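Local coordinates for envelope glycoprotein (Bourbon virus, PDB 5ZKX) that probably mediates fusion of the viral and host membranes as a trimeric class III fusion glycoprotein of the gp64 family, captured here in its postfusion form, at residues 28-34 and 202-208; 34-38 and 151-155; 89-95 and 114-119; 96-102 and 134-140; 277-281 and 415-419. All blocks are in the same frame, centred on the assembly; numbering follows the deposited sequence.

Contact 1: 28-34 and 202-208; sequences LQIKVTK and ETKFIPC
The Phe205 ring meets Lys31 obliquely; CG of Lys31 makes an off-centre CH-pi contact, 4.2 Å from the ring centroid and 30° off the normal. At the ring's edge, near its plane, lies the backbone O of Gln29. The other flat group, the Gln29 amide, is turned 69° from the phenyl plane and brings OE1 to within 3.6 Å of CB of Phe205. One water donates to both Gln29 OE1 and Phe205 O, so the amide is tied back to the strand opposite. Lys31, extended beyond CG, runs on past the ring until its CE meets Thr203 CG2.

On the other face of the sheet, CD1 of Ile30 touches SG of Cys208 at 3.6 Å, and Val32 CG2 packs crosswise on Ile206 CG2 at 4.0 Å. Farther along this face Lys34 and Glu202 lie side by side; their salt bridge is long, 3.9 Å from NZ of Lys34 to OE2 of Glu202. Both Lys34 and Lys204 converge on Asp238, whose carboxylate probably offsets the nearness of their two ammonium groups. The Cys208-Cys236 disulfide adds a covalent tie to the same strand, 234-238, while Pro207 packs on Tyr296 of a second subunit.

Eight backbone hydrogen bonds join the strands, two each for Leu28-Cys208, Ile30-Ile206, Val32-Lys204 and Lys34-Glu202. This is a regular, twisted antiparallel ladder between neighbouring strands inside a mixed beta sheet, joining parts of the sequence some 170 residues apart.

Contact 2: 34-38 and 151-155; sequences KTTVQ and EVRLV
Val37 packs on Val152 and Leu154 where strand 26-36 of the large mixed sheet runs out beside strand 153-155, an edge strand of a three-stranded antiparallel sheet. The two runs point nearly opposite ways, 155° apart, but meet through side chains and not as a paired ladder. From Val37, CB looks toward the other segment and lies 4.0 Å from Val152 CG1. There the chain forks. CG2, set between the backbone N and the carbonyl carbon, rests 3.7 Å from Val152 CG1, presses on Val152 O at 3.3 Å and also touches CG of Leu154. CG1, anti to the carbonyl carbon (chi1 -79°), meets CD2 of Leu154, 3.6 Å off, the two side chains approaching tip to tip.

Val37 thus straddles the two inward-facing residues of 151-155, whereas Arg153 between them starts away from Val37, and its side chain packs on Pro254 and Trp273. Ala163 of the next strand packs on both Val37 and Val152, extending the apolar patch. The backbone of Leu154 is engaged elsewhere, its O accepting a hydrogen bond from Trp273 NE1. Beyond the valines, the last methyl to touch is CD1 of Leu154, which sits against the backbone O of Thr35 at 3.3 Å.

Contact 3: 89-95 and 114-119; sequences EVCYTGP and MDNKHR
Thr93 faces two residues at once, Asp115 and Asn116, in a classic beta bulge at one end of the two-stranded antiparallel sheet 91-93 and 116-118. Its N and O both pair with the Asn116 backbone, each bond 2.8 Å (Thr93 N to Asn116 O, Asn116 N to Thr93 O). Two residues along, Cys91 and His118 likewise exchange two backbone hydrogen bonds. On the face that carries Cys91, Thr93 and His118, the His118 ring reaches back across to Thr93: NE2 donates to OG1 within the imidazole plane. The modelled 2.5 Å from NE2 to OG1 is very short and its exact value doubtful. OG1 is placed there by a chi1 of 49°, between the backbone N and the carbonyl carbon.

The other face carries Tyr92 and Lys117, side by side and pointing the same way, with CE1 of Tyr92 3.5 Å from CB of Lys117. The phenol hydroxyl bonds to Glu88, while Val90 CG1 lies over one ring face, near the rim. Just beyond the bulge, Met114 SD comes 3.6 Å from Gly94 N.

The Cys91-Cys143 disulfide ties strand 91-93 covalently to strand 134-148, and 116-118 is held through its hydrogen bonds to 91-93. If the His118 bond is real as modelled, NE2 would carry its proton.

Contact 4: 96-102 and 134-140; sequences EVQDAWS and HHTCNLS
Val97 and Ala100 pair with Leu139 and Cys137 along an antiparallel edge broken by a beta bulge, the register slipping one residue where the chain turns a corner at Asp99. Strand 134-148 belongs to a six-stranded antiparallel sheet.

Backbone hydrogen bonds come in two pairs: Val97 with Leu139, and Ala100 with Cys137. In the bulge Asp99, with positive phi (57°), gives its N weakly to Asn138 OD1 at 3.3 Å; the Asn138 amide N is held by Asn128.

Apolar contacts lie on one face. CB of Val97 meets CB of Leu139 at 3.6 Å, and its CG1, anti to the backbone N, touches SG of Cys137 at 3.8 Å; that sulfur is bonded to Cys108.

Aromatic contacts gather at the far end. Ser102 CB sits over a face of the His134 ring, 3.6 Å from its centroid. The Trp101 and His134 rings meet rim to rim, planes 34° apart, with His134 CD2 at the indole edge 3.4 Å from CZ3 of Trp101.

Side-chain polar contacts close the other end. Glu96, also salt-bridged to Arg126, accepts a 2.7 Å hydrogen bond at OE2 from Ser140 OG, received on the syn side, 24° out of the carboxylate plane.

Contact 5: 277-281 and 415-419; sequences EKLHA and EGVVS
The short, weakly bonded helix 276-279, just ahead of the long helix 284-329, receives the loop 415-419 that leads into helix 422-437. Lys278 and Glu415 open the contact with a salt bridge, NZ to OE1 at 3.3 Å and weak as a hydrogen bond. The lysine chain folds at chi2 and chi3 (-76° and -78°), which curls NZ back to the loop. A water bridges NZ of Lys278 and O of Gly416, so the ammonium group reaches the loop both directly, weakly, and through water.

Backbone contacts follow. Lys278 O accepts a weak, bent hydrogen bond from Val418 N at 3.2 Å and also takes the CA-H of Val417. Leu279 O abuts CB of Val417 at 3.3 Å; a second water carries the link from that carbonyl to Ser419 N.

The apolar part has two pieces. Leu279 CD2 lies alongside Val418, 3.6 Å from its CB, both side chains pointing the same way. CG1 of Val417, anti to its carbonyl carbon, reaches CB of Ala281 at 4.0 Å.

The site lies at a meeting of all three subunits: Ala281 packs on its counterparts in the second and third chains. Asp286 of the second subunit accepts from the backbone N of both Glu415 and Gly416. Within the chain, Lys278 also packs on Pro254 and Trp273, and Ser419 O bonds to Thr425 in helix 422-437.

Contacts 1 and 2 share Lys34 and strand 26-36, with centres 17 Å apart; contacts 2, 3 and 4 are all nested in the sequence loop that contact 1 closes. Contact 2 also touches contact 5, 16 Å away between centres: Arg153 forms a long, weak ion pair with Glu415, the carboxylate that also meets Lys278. Farther along the elongated chain, contacts 3 and 4 have centres about 20 Å apart, their segments alternating in sequence, and meet where Pro95 O touches Leu139 CD2. Contact 4 is about 67 Å from contact 1, centre to centre, on the opposite side of the chain's centre. Contacts 1 and 5 both touch a second subunit.

Contact 1: 28-34 and 202-208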
# COMPACT_ATOMS: atom_id res chain seq x y z
N LEU A 28 -16.92 -8.84 22.08
CA LEU A 28 -16.67 -8.18 23.35
C LEU A 28 -16.67 -6.67 23.16
O LEU A 28 -16.23 -6.16 22.13
CB LEU A 28 -15.33 -8.62 23.94
CG LEU A 28 -15.29 -9.96 24.67
CD1 LEU A 28 -13.86 -10.45 24.77
CD2 LEU A 28 -15.91 -9.83 26.06
N GLN A 29 -17.18 -5.97 24.16
CA GLN A 29 -17.02 -4.52 24.29
C GLN A 29 -16.01 -4.32 25.42
O GLN A 29 -16.34 -4.49 26.59
CB GLN A 29 -18.35 -3.84 24.59
CG GLN A 29 -19.37 -3.94 23.48
CD GLN A 29 -19.19 -2.87 22.42
OE1 GLN A 29 -18.44 -1.92 22.62
NE2 GLN A 29 -19.88 -3.03 21.30
N ILE A 30 -14.78 -3.99 25.05
CA ILE A 30 -13.68 -3.91 26.00
C ILE A 30 -13.54 -2.47 26.48
O ILE A 30 -13.35 -1.55 25.67
CB ILE A 30 -12.38 -4.43 25.39
CG1 ILE A 30 -12.52 -5.92 25.05
CG2 ILE A 30 -11.21 -4.20 26.33
CD1 ILE A 30 -11.23 -6.59 24.65
N LYS A 31 -13.63 -2.27 27.79
CA LYS A 31 -13.54 -0.95 28.38
C LYS A 31 -12.07 -0.56 28.53
O LYS A 31 -11.30 -1.27 29.20
CB LYS A 31 -14.24 -0.93 29.74
CG LYS A 31 -14.49 0.45 30.32
CD LYS A 31 -15.07 0.32 31.72
CE LYS A 31 -15.54 1.66 32.25
NZ LYS A 31 -16.06 1.54 33.64
N VAL A 32 -11.67 0.54 27.90
CA VAL A 32 -10.28 0.96 27.84
C VAL A 32 -10.17 2.45 28.14
O VAL A 32 -11.13 3.21 27.97
CB VAL A 32 -9.64 0.66 26.47
CG1 VAL A 32 -9.67 -0.83 26.16
CG2 VAL A 32 -10.33 1.45 25.37
N THR A 33 -9.00 2.85 28.61
CA THR A 33 -8.60 4.25 28.60
C THR A 33 -7.81 4.51 27.33
O THR A 33 -6.83 3.81 27.05
CB THR A 33 -7.78 4.59 29.84
OG1 THR A 33 -8.66 4.75 30.97
CG2 THR A 33 -7.01 5.89 29.63
N LYS A 34 -8.24 5.48 26.54
CA LYS A 34 -7.67 5.76 25.24
C LYS A 34 -6.92 7.09 25.30
O LYS A 34 -7.52 8.13 25.58
CB LYS A 34 -8.75 5.79 24.16
CG LYS A 34 -8.24 6.03 22.75
CD LYS A 34 -9.39 6.33 21.81
CE LYS A 34 -8.89 6.82 20.47
NZ LYS A 34 -10.02 7.05 19.52
N GLU A 202 -9.47 9.44 27.30
CA GLU A 202 -10.91 9.24 27.39
C GLU A 202 -11.18 7.77 27.71
O GLU A 202 -10.42 6.88 27.31
CB GLU A 202 -11.62 9.64 26.10
CG GLU A 202 -11.18 8.86 24.87
CD GLU A 202 -12.06 9.12 23.66
OE1 GLU A 202 -12.91 10.04 23.72
OE2 GLU A 202 -11.91 8.40 22.65
N THR A 203 -12.26 7.53 28.44
CA THR A 203 -12.74 6.18 28.69
C THR A 203 -13.79 5.82 27.65
O THR A 203 -14.74 6.59 27.43
CB THR A 203 -13.32 6.07 30.10
OG1 THR A 203 -12.40 6.62 31.04
CG2 THR A 203 -13.59 4.61 30.45
N LYS A 204 -13.62 4.67 27.02
CA LYS A 204 -14.58 4.24 26.01
C LYS A 204 -14.52 2.72 25.90
O LYS A 204 -13.61 2.07 26.40
CB LYS A 204 -14.30 4.90 24.66
CG LYS A 204 -13.01 4.44 23.99
CD LYS A 204 -12.80 5.15 22.66
CE LYS A 204 -13.94 4.87 21.70
NZ LYS A 204 -13.71 5.49 20.36
N PHE A 205 -15.54 2.17 25.24
CA PHE A 205 -15.60 0.75 24.91
C PHE A 205 -15.25 0.58 23.44
O PHE A 205 -15.78 1.29 22.58
CB PHE A 205 -17.00 0.17 25.16
CG PHE A 205 -17.47 0.30 26.58
CD1 PHE A 205 -18.12 1.44 27.01
CD2 PHE A 205 -17.26 -0.73 27.49
CE1 PHE A 205 -18.56 1.56 28.32
CE2 PHE A 205 -17.69 -0.62 28.79
CZ PHE A 205 -18.34 0.53 29.21
N ILE A 206 -14.36 -0.36 23.15
CA ILE A 206 -14.04 -0.68 21.76
C ILE A 206 -14.54 -2.08 21.45
O ILE A 206 -14.45 -2.98 22.30
CB ILE A 206 -12.53 -0.52 21.48
CG1 ILE A 206 -11.72 -1.54 22.28
CG2 ILE A 206 -12.07 0.90 21.78
CD1 ILE A 206 -10.30 -1.68 21.80
N PRO A 207 -15.09 -2.32 20.26
CA PRO A 207 -15.57 -3.67 19.93
C PRO A 207 -14.42 -4.57 19.51
O PRO A 207 -13.48 -4.16 18.83
CB PRO A 207 -16.53 -3.41 18.76
CG PRO A 207 -16.01 -2.16 18.12
CD PRO A 207 -15.46 -1.32 19.24
N CYS A 208 -14.50 -5.83 19.94
CA CYS A 208 -13.46 -6.81 19.67
C CYS A 208 -14.09 -8.17 19.40
O CYS A 208 -15.27 -8.40 19.69
CB CYS A 208 -12.46 -6.92 20.83
SG CYS A 208 -11.65 -5.37 21.30
O HOH W 1 -18.13 0.75 21.19

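Contact 2: 34-38 and 151-155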
# COMPACT_ATOMS: atom_id res chain seq x y z
N LYS A 34 -8.24 5.48 26.54
CA LYS A 34 -7.67 5.76 25.24
C LYS A 34 -6.92 7.09 25.30
O LYS A 34 -7.52 8.13 25.58
CB LYS A 34 -8.75 5.79 24.16
CG LYS A 34 -8.24 6.03 22.75
CD LYS A 34 -9.39 6.33 21.81
CE LYS A 34 -8.89 6.82 20.47
NZ LYS A 34 -10.02 7.05 19.52
N THR A 35 -5.62 7.05 25.04
CA THR A 35 -4.76 8.22 25.11
C THR A 35 -4.45 8.72 23.70
O THR A 35 -4.00 7.95 22.85
CB THR A 35 -3.45 7.89 25.84
OG1 THR A 35 -3.75 7.17 27.04
CG2 THR A 35 -2.69 9.16 26.18
N THR A 36 -4.69 10.01 23.46
CA THR A 36 -4.40 10.63 22.18
C THR A 36 -3.61 11.92 22.39
O THR A 36 -3.56 12.47 23.49
CB THR A 36 -5.69 10.94 21.39
OG1 THR A 36 -6.57 11.74 22.17
CG2 THR A 36 -6.40 9.64 21.01
N VAL A 37 -2.98 12.38 21.32
CA VAL A 37 -2.20 13.62 21.33
C VAL A 37 -2.63 14.50 20.17
O VAL A 37 -1.82 15.25 19.61
CB VAL A 37 -0.69 13.32 21.29
CG1 VAL A 37 -0.20 12.91 22.66
CG2 VAL A 37 -0.39 12.23 20.27
N GLN A 38 -3.89 14.40 19.79
CA GLN A 38 -4.38 15.08 18.59
C GLN A 38 -4.38 16.60 18.78
O GLN A 38 -4.73 17.11 19.84
CB GLN A 38 -5.78 14.58 18.25
CG GLN A 38 -6.38 15.18 17.00
CD GLN A 38 -7.88 15.27 17.07
OE1 GLN A 38 -8.48 16.27 16.65
NE2 GLN A 38 -8.51 14.24 17.62
N GLU A 151 1.51 16.03 12.75
CA GLU A 151 0.84 14.92 13.43
C GLU A 151 1.82 14.33 14.44
O GLU A 151 2.84 13.75 14.06
CB GLU A 151 0.37 13.87 12.42
CG GLU A 151 -0.89 13.13 12.84
CD GLU A 151 -2.14 13.98 12.70
OE1 GLU A 151 -2.60 14.18 11.56
OE2 GLU A 151 -2.65 14.45 13.74
N VAL A 152 1.50 14.47 15.72
CA VAL A 152 2.34 13.99 16.80
C VAL A 152 1.93 12.56 17.15
O VAL A 152 0.73 12.23 17.16
CB VAL A 152 2.25 14.93 18.02
CG1 VAL A 152 2.62 14.21 19.31
CG2 VAL A 152 3.15 16.13 17.81
N ARG A 153 2.91 11.71 17.41
CA ARG A 153 2.69 10.30 17.68
C ARG A 153 2.99 9.98 19.15
O ARG A 153 3.48 10.82 19.91
CB ARG A 153 3.54 9.42 16.76
CG ARG A 153 2.92 9.13 15.39
CD ARG A 153 2.71 10.39 14.60
NE ARG A 153 2.91 10.20 13.17
CZ ARG A 153 1.93 9.96 12.30
NH1 ARG A 153 0.68 9.89 12.73
NH2 ARG A 153 2.21 9.80 11.01
N LEU A 154 2.70 8.74 19.53
CA LEU A 154 2.85 8.28 20.91
C LEU A 154 3.81 7.10 20.96
O LEU A 154 3.65 6.13 20.21
CB LEU A 154 1.50 7.89 21.51
CG LEU A 154 0.60 9.05 21.95
CD1 LEU A 154 -0.86 8.63 21.98
CD2 LEU A 154 1.03 9.58 23.30
N VAL A 155 4.81 7.19 21.84
CA VAL A 155 5.72 6.08 22.09
C VAL A 155 5.68 5.75 23.58
O VAL A 155 4.95 6.39 24.34
CB VAL A 155 7.16 6.40 21.64
CG1 VAL A 155 7.23 6.48 20.13
CG2 VAL A 155 7.64 7.68 22.29

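Contact 3: 89-95 and 114-119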
# COMPACT_ATOMS: atom_id res chain seq x y z
N GLU A 89 4.58 35.06 6.67
CA GLU A 89 4.90 34.22 5.51
C GLU A 89 6.05 34.84 4.71
O GLU A 89 6.02 34.93 3.48
CB GLU A 89 3.67 33.99 4.63
CG GLU A 89 2.56 33.23 5.33
CD GLU A 89 1.73 32.38 4.38
OE1 GLU A 89 2.12 32.25 3.19
OE2 GLU A 89 0.70 31.84 4.82
N VAL A 90 7.08 35.27 5.43
CA VAL A 90 8.19 36.03 4.87
C VAL A 90 9.42 35.78 5.72
O VAL A 90 9.34 35.77 6.95
CB VAL A 90 7.85 37.54 4.80
CG1 VAL A 90 9.10 38.37 4.86
CG2 VAL A 90 7.05 37.86 3.55
N CYS A 91 10.57 35.57 5.08
CA CYS A 91 11.83 35.39 5.78
C CYS A 91 12.71 36.62 5.60
O CYS A 91 12.64 37.32 4.58
CB CYS A 91 12.56 34.14 5.30
SG CYS A 91 12.64 33.96 3.51
N TYR A 92 13.55 36.89 6.60
CA TYR A 92 14.43 38.05 6.62
C TYR A 92 15.88 37.60 6.59
O TYR A 92 16.27 36.68 7.32
CB TYR A 92 14.18 38.91 7.86
CG TYR A 92 12.86 39.66 7.86
CD1 TYR A 92 12.74 40.91 7.27
CD2 TYR A 92 11.73 39.12 8.46
CE1 TYR A 92 11.54 41.60 7.27
CE2 TYR A 92 10.52 39.80 8.47
CZ TYR A 92 10.44 41.04 7.87
OH TYR A 92 9.25 41.74 7.87
N THR A 93 16.69 38.25 5.75
CA THR A 93 18.09 37.91 5.59
C THR A 93 18.93 39.18 5.56
O THR A 93 18.41 40.30 5.65
CB THR A 93 18.34 37.10 4.31
OG1 THR A 93 17.71 37.75 3.20
CG2 THR A 93 17.81 35.69 4.45
N GLY A 94 20.24 39.00 5.45
CA GLY A 94 21.16 40.10 5.26
C GLY A 94 21.18 40.57 3.82
O GLY A 94 20.32 40.20 3.01
N PRO A 95 22.17 41.38 3.47
CA PRO A 95 22.21 41.98 2.13
C PRO A 95 22.89 41.10 1.09
O PRO A 95 23.76 40.28 1.38
CB PRO A 95 23.01 43.26 2.37
CG PRO A 95 23.98 42.86 3.43
CD PRO A 95 23.25 41.89 4.33
N MET A 114 19.77 41.21 9.94
CA MET A 114 18.89 40.84 8.84
C MET A 114 17.69 41.77 8.70
O MET A 114 16.86 41.87 9.60
CB MET A 114 18.40 39.41 9.05
CG MET A 114 19.32 38.55 9.88
SD MET A 114 20.77 38.09 8.92
CE MET A 114 21.68 37.12 10.12
N ASP A 115 17.60 42.43 7.54
CA ASP A 115 16.50 43.34 7.26
C ASP A 115 16.00 43.25 5.83
O ASP A 115 15.11 44.02 5.46
CB ASP A 115 16.90 44.79 7.58
CG ASP A 115 18.23 45.17 6.96
OD1 ASP A 115 18.79 44.37 6.18
OD2 ASP A 115 18.73 46.28 7.26
N ASN A 116 16.54 42.35 5.01
CA ASN A 116 16.04 42.13 3.66
C ASN A 116 14.92 41.10 3.72
O ASN A 116 15.15 39.96 4.15
CB ASN A 116 17.16 41.67 2.73
CG ASN A 116 18.23 42.72 2.53
OD1 ASN A 116 18.61 43.42 3.47
ND2 ASN A 116 18.71 42.85 1.30
N LYS A 117 13.73 41.50 3.31
CA LYS A 117 12.55 40.66 3.39
C LYS A 117 12.31 39.98 2.04
O LYS A 117 12.39 40.62 0.99
CB LYS A 117 11.32 41.48 3.79
CG LYS A 117 10.03 41.13 3.08
CD LYS A 117 9.09 42.32 3.04
CE LYS A 117 8.57 42.66 4.43
NZ LYS A 117 7.60 43.79 4.39
N HIS A 118 12.04 38.68 2.09
CA HIS A 118 11.70 37.91 0.90
C HIS A 118 10.52 37.01 1.20
O HIS A 118 10.28 36.62 2.35
CB HIS A 118 12.87 37.04 0.42
CG HIS A 118 14.22 37.66 0.60
ND1 HIS A 118 14.82 38.44 -0.37
CD2 HIS A 118 15.10 37.61 1.63
CE1 HIS A 118 16.00 38.85 0.07
NE2 HIS A 118 16.19 38.35 1.28
N ARG A 119 9.76 36.68 0.15
CA ARG A 119 8.82 35.58 0.25
C ARG A 119 9.53 34.24 0.08
O ARG A 119 9.26 33.29 0.83
CB ARG A 119 7.71 35.74 -0.79
CG ARG A 119 6.69 36.79 -0.43
CD ARG A 119 5.56 36.83 -1.45
NE ARG A 119 4.98 35.51 -1.67
CZ ARG A 119 3.97 35.27 -2.49
NH1 ARG A 119 3.43 36.26 -3.19
NH2 ARG A 119 3.50 34.04 -2.63

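Contact 4: 96-102 and 134-140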
# COMPACT_ATOMS: atom_id res chain seq x y z
N GLU A 96 22.47 41.31 -0.16
CA GLU A 96 23.09 40.66 -1.31
C GLU A 96 24.29 41.49 -1.74
O GLU A 96 24.14 42.60 -2.25
CB GLU A 96 22.09 40.50 -2.45
CG GLU A 96 22.59 39.67 -3.62
CD GLU A 96 22.21 38.21 -3.50
OE1 GLU A 96 21.22 37.91 -2.79
OE2 GLU A 96 22.89 37.35 -4.10
N VAL A 97 25.49 40.95 -1.53
CA VAL A 97 26.74 41.64 -1.83
C VAL A 97 27.37 41.00 -3.05
O VAL A 97 27.59 39.78 -3.08
CB VAL A 97 27.70 41.58 -0.64
CG1 VAL A 97 29.04 42.16 -1.04
CG2 VAL A 97 27.12 42.31 0.57
N GLN A 98 27.67 41.81 -4.06
CA GLN A 98 28.27 41.32 -5.29
C GLN A 98 29.37 42.26 -5.75
O GLN A 98 29.13 43.46 -5.93
CB GLN A 98 27.23 41.15 -6.39
CG GLN A 98 27.83 40.77 -7.72
CD GLN A 98 26.79 40.53 -8.78
OE1 GLN A 98 25.63 40.91 -8.63
NE2 GLN A 98 27.20 39.89 -9.87
N ASP A 99 30.57 41.71 -5.95
CA ASP A 99 31.71 42.47 -6.47
C ASP A 99 32.03 43.68 -5.60
O ASP A 99 32.33 44.76 -6.10
CB ASP A 99 31.48 42.90 -7.93
CG ASP A 99 32.77 43.16 -8.67
OD1 ASP A 99 32.73 43.34 -9.90
OD2 ASP A 99 33.84 43.19 -8.01
N ALA A 100 31.96 43.49 -4.29
CA ALA A 100 32.37 44.52 -3.34
C ALA A 100 33.86 44.33 -3.06
O ALA A 100 34.25 43.35 -2.42
CB ALA A 100 31.55 44.45 -2.06
N TRP A 101 34.68 45.26 -3.53
CA TRP A 101 36.11 45.13 -3.35
C TRP A 101 36.63 46.28 -2.48
O TRP A 101 35.84 47.01 -1.86
CB TRP A 101 36.84 45.00 -4.70
CG TRP A 101 36.56 46.03 -5.74
CD1 TRP A 101 35.43 46.18 -6.48
CD2 TRP A 101 37.48 47.03 -6.20
NE1 TRP A 101 35.57 47.23 -7.36
CE2 TRP A 101 36.82 47.77 -7.21
CE3 TRP A 101 38.79 47.38 -5.86
CZ2 TRP A 101 37.42 48.83 -7.87
CZ3 TRP A 101 39.38 48.44 -6.51
CH2 TRP A 101 38.70 49.15 -7.51
N SER A 102 37.95 46.46 -2.47
CA SER A 102 38.75 46.72 -1.27
C SER A 102 38.03 47.43 -0.14
O SER A 102 37.97 46.90 0.98
CB SER A 102 39.97 47.55 -1.65
OG SER A 102 39.58 48.79 -2.24
N HIS A 134 43.95 43.81 -3.63
CA HIS A 134 42.70 44.16 -2.97
C HIS A 134 41.91 42.91 -2.61
O HIS A 134 42.11 41.84 -3.20
CB HIS A 134 41.85 45.08 -3.85
CG HIS A 134 42.35 46.49 -3.91
ND1 HIS A 134 43.16 47.03 -2.94
CD2 HIS A 134 42.14 47.47 -4.82
CE1 HIS A 134 43.44 48.28 -3.25
NE2 HIS A 134 42.83 48.57 -4.39
N HIS A 135 41.01 43.07 -1.65
CA HIS A 135 40.06 42.04 -1.27
C HIS A 135 38.78 42.19 -2.08
O HIS A 135 38.43 43.28 -2.53
CB HIS A 135 39.73 42.11 0.22
CG HIS A 135 40.85 41.66 1.11
ND1 HIS A 135 41.05 40.34 1.44
CD2 HIS A 135 41.82 42.36 1.74
CE1 HIS A 135 42.10 40.24 2.24
NE2 HIS A 135 42.59 41.45 2.43
N THR A 136 38.06 41.08 -2.25
CA THR A 136 36.77 41.07 -2.92
C THR A 136 35.77 40.30 -2.06
O THR A 136 36.13 39.30 -1.44
CB THR A 136 36.85 40.44 -4.32
OG1 THR A 136 37.93 41.05 -5.05
CG2 THR A 136 35.55 40.67 -5.09
N CYS A 137 34.53 40.78 -2.03
CA CYS A 137 33.50 40.16 -1.22
C CYS A 137 32.30 39.82 -2.08
O CYS A 137 31.85 40.63 -2.90
CB CYS A 137 33.07 41.08 -0.07
SG CYS A 137 31.77 40.37 1.00
N ASN A 138 31.79 38.60 -1.90
CA ASN A 138 30.52 38.16 -2.46
C ASN A 138 29.71 37.52 -1.34
O ASN A 138 30.23 36.72 -0.56
CB ASN A 138 30.71 37.16 -3.61
CG ASN A 138 31.12 37.83 -4.90
OD1 ASN A 138 30.30 38.40 -5.62
ND2 ASN A 138 32.41 37.76 -5.21
N LEU A 139 28.43 37.88 -1.28
CA LEU A 139 27.54 37.39 -0.23
C LEU A 139 26.15 37.19 -0.82
O LEU A 139 25.58 38.12 -1.39
CB LEU A 139 27.49 38.38 0.94
CG LEU A 139 26.83 37.93 2.25
CD1 LEU A 139 27.64 36.82 2.89
CD2 LEU A 139 26.69 39.11 3.20
N SER A 140 25.62 35.97 -0.69
CA SER A 140 24.30 35.61 -1.20
C SER A 140 23.54 34.83 -0.14
O SER A 140 24.09 33.95 0.51
CB SER A 140 24.42 34.77 -2.48
OG SER A 140 23.21 34.80 -3.22

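Contact 5: 277-281 and 415-419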
# COMPACT_ATOMS: atom_id res chain seq x y z
N GLU A 277 7.28 1.08 10.09
CA GLU A 277 6.07 0.86 9.31
C GLU A 277 5.43 2.16 8.85
O GLU A 277 4.72 2.17 7.84
CB GLU A 277 5.09 0.01 10.11
CG GLU A 277 5.42 -1.47 10.10
CD GLU A 277 4.46 -2.31 10.93
OE1 GLU A 277 4.90 -3.34 11.48
OE2 GLU A 277 3.27 -1.94 11.02
N LYS A 278 5.68 3.26 9.57
CA LYS A 278 5.16 4.56 9.19
C LYS A 278 6.13 5.36 8.32
O LYS A 278 5.73 6.37 7.75
CB LYS A 278 4.81 5.37 10.43
CG LYS A 278 3.72 4.74 11.30
CD LYS A 278 2.34 4.92 10.68
CE LYS A 278 1.80 6.32 10.92
NZ LYS A 278 0.62 6.61 10.05
N LEU A 279 7.39 4.92 8.22
CA LEU A 279 8.37 5.57 7.35
C LEU A 279 8.42 4.92 5.97
O LEU A 279 8.41 5.61 4.95
CB LEU A 279 9.76 5.52 7.98
CG LEU A 279 10.01 6.05 9.39
CD1 LEU A 279 11.46 5.79 9.77
CD2 LEU A 279 9.69 7.53 9.50
N HIS A 280 8.48 3.59 5.94
CA HIS A 280 8.69 2.86 4.70
C HIS A 280 7.36 2.56 4.02
O HIS A 280 6.37 2.21 4.68
CB HIS A 280 9.43 1.55 4.98
CG HIS A 280 10.80 1.75 5.54
ND1 HIS A 280 11.53 0.73 6.11
CD2 HIS A 280 11.58 2.86 5.61
CE1 HIS A 280 12.70 1.20 6.52
NE2 HIS A 280 12.76 2.49 6.23
N ALA A 281 7.34 2.71 2.71
CA ALA A 281 6.12 2.52 1.94
C ALA A 281 5.86 1.04 1.69
O ALA A 281 6.75 0.19 1.82
CB ALA A 281 6.20 3.27 0.62
N GLU A 415 -2.83 6.92 5.81
CA GLU A 415 -2.20 8.21 6.04
C GLU A 415 -0.91 8.44 5.27
O GLU A 415 -0.51 9.60 5.14
CB GLU A 415 -1.92 8.41 7.54
CG GLU A 415 -3.12 8.83 8.36
CD GLU A 415 -2.74 9.34 9.74
OE1 GLU A 415 -1.62 9.05 10.20
OE2 GLU A 415 -3.57 10.03 10.37
N GLY A 416 -0.25 7.40 4.78
CA GLY A 416 0.98 7.59 4.03
C GLY A 416 2.22 7.51 4.90
O GLY A 416 2.19 7.06 6.05
N VAL A 417 3.33 7.97 4.33
CA VAL A 417 4.63 7.88 4.98
C VAL A 417 5.05 9.24 5.53
O VAL A 417 4.49 10.28 5.17
CB VAL A 417 5.71 7.31 4.03
CG1 VAL A 417 5.30 5.94 3.52
CG2 VAL A 417 5.96 8.27 2.87
N VAL A 418 6.05 9.23 6.41
CA VAL A 418 6.48 10.45 7.09
C VAL A 418 7.15 11.42 6.12
O VAL A 418 6.91 12.63 6.17
CB VAL A 418 7.41 10.10 8.27
CG1 VAL A 418 8.25 11.31 8.67
CG2 VAL A 418 6.60 9.61 9.46
N SER A 419 8.00 10.91 5.23
CA SER A 419 8.71 11.79 4.30
C SER A 419 7.74 12.56 3.41
O SER A 419 8.08 13.65 2.94
CB SER A 419 9.68 10.97 3.45
OG SER A 419 9.07 9.80 2.93
O HOH W 2 0.94 5.49 7.84
O HOH W 3 9.39 8.39 5.29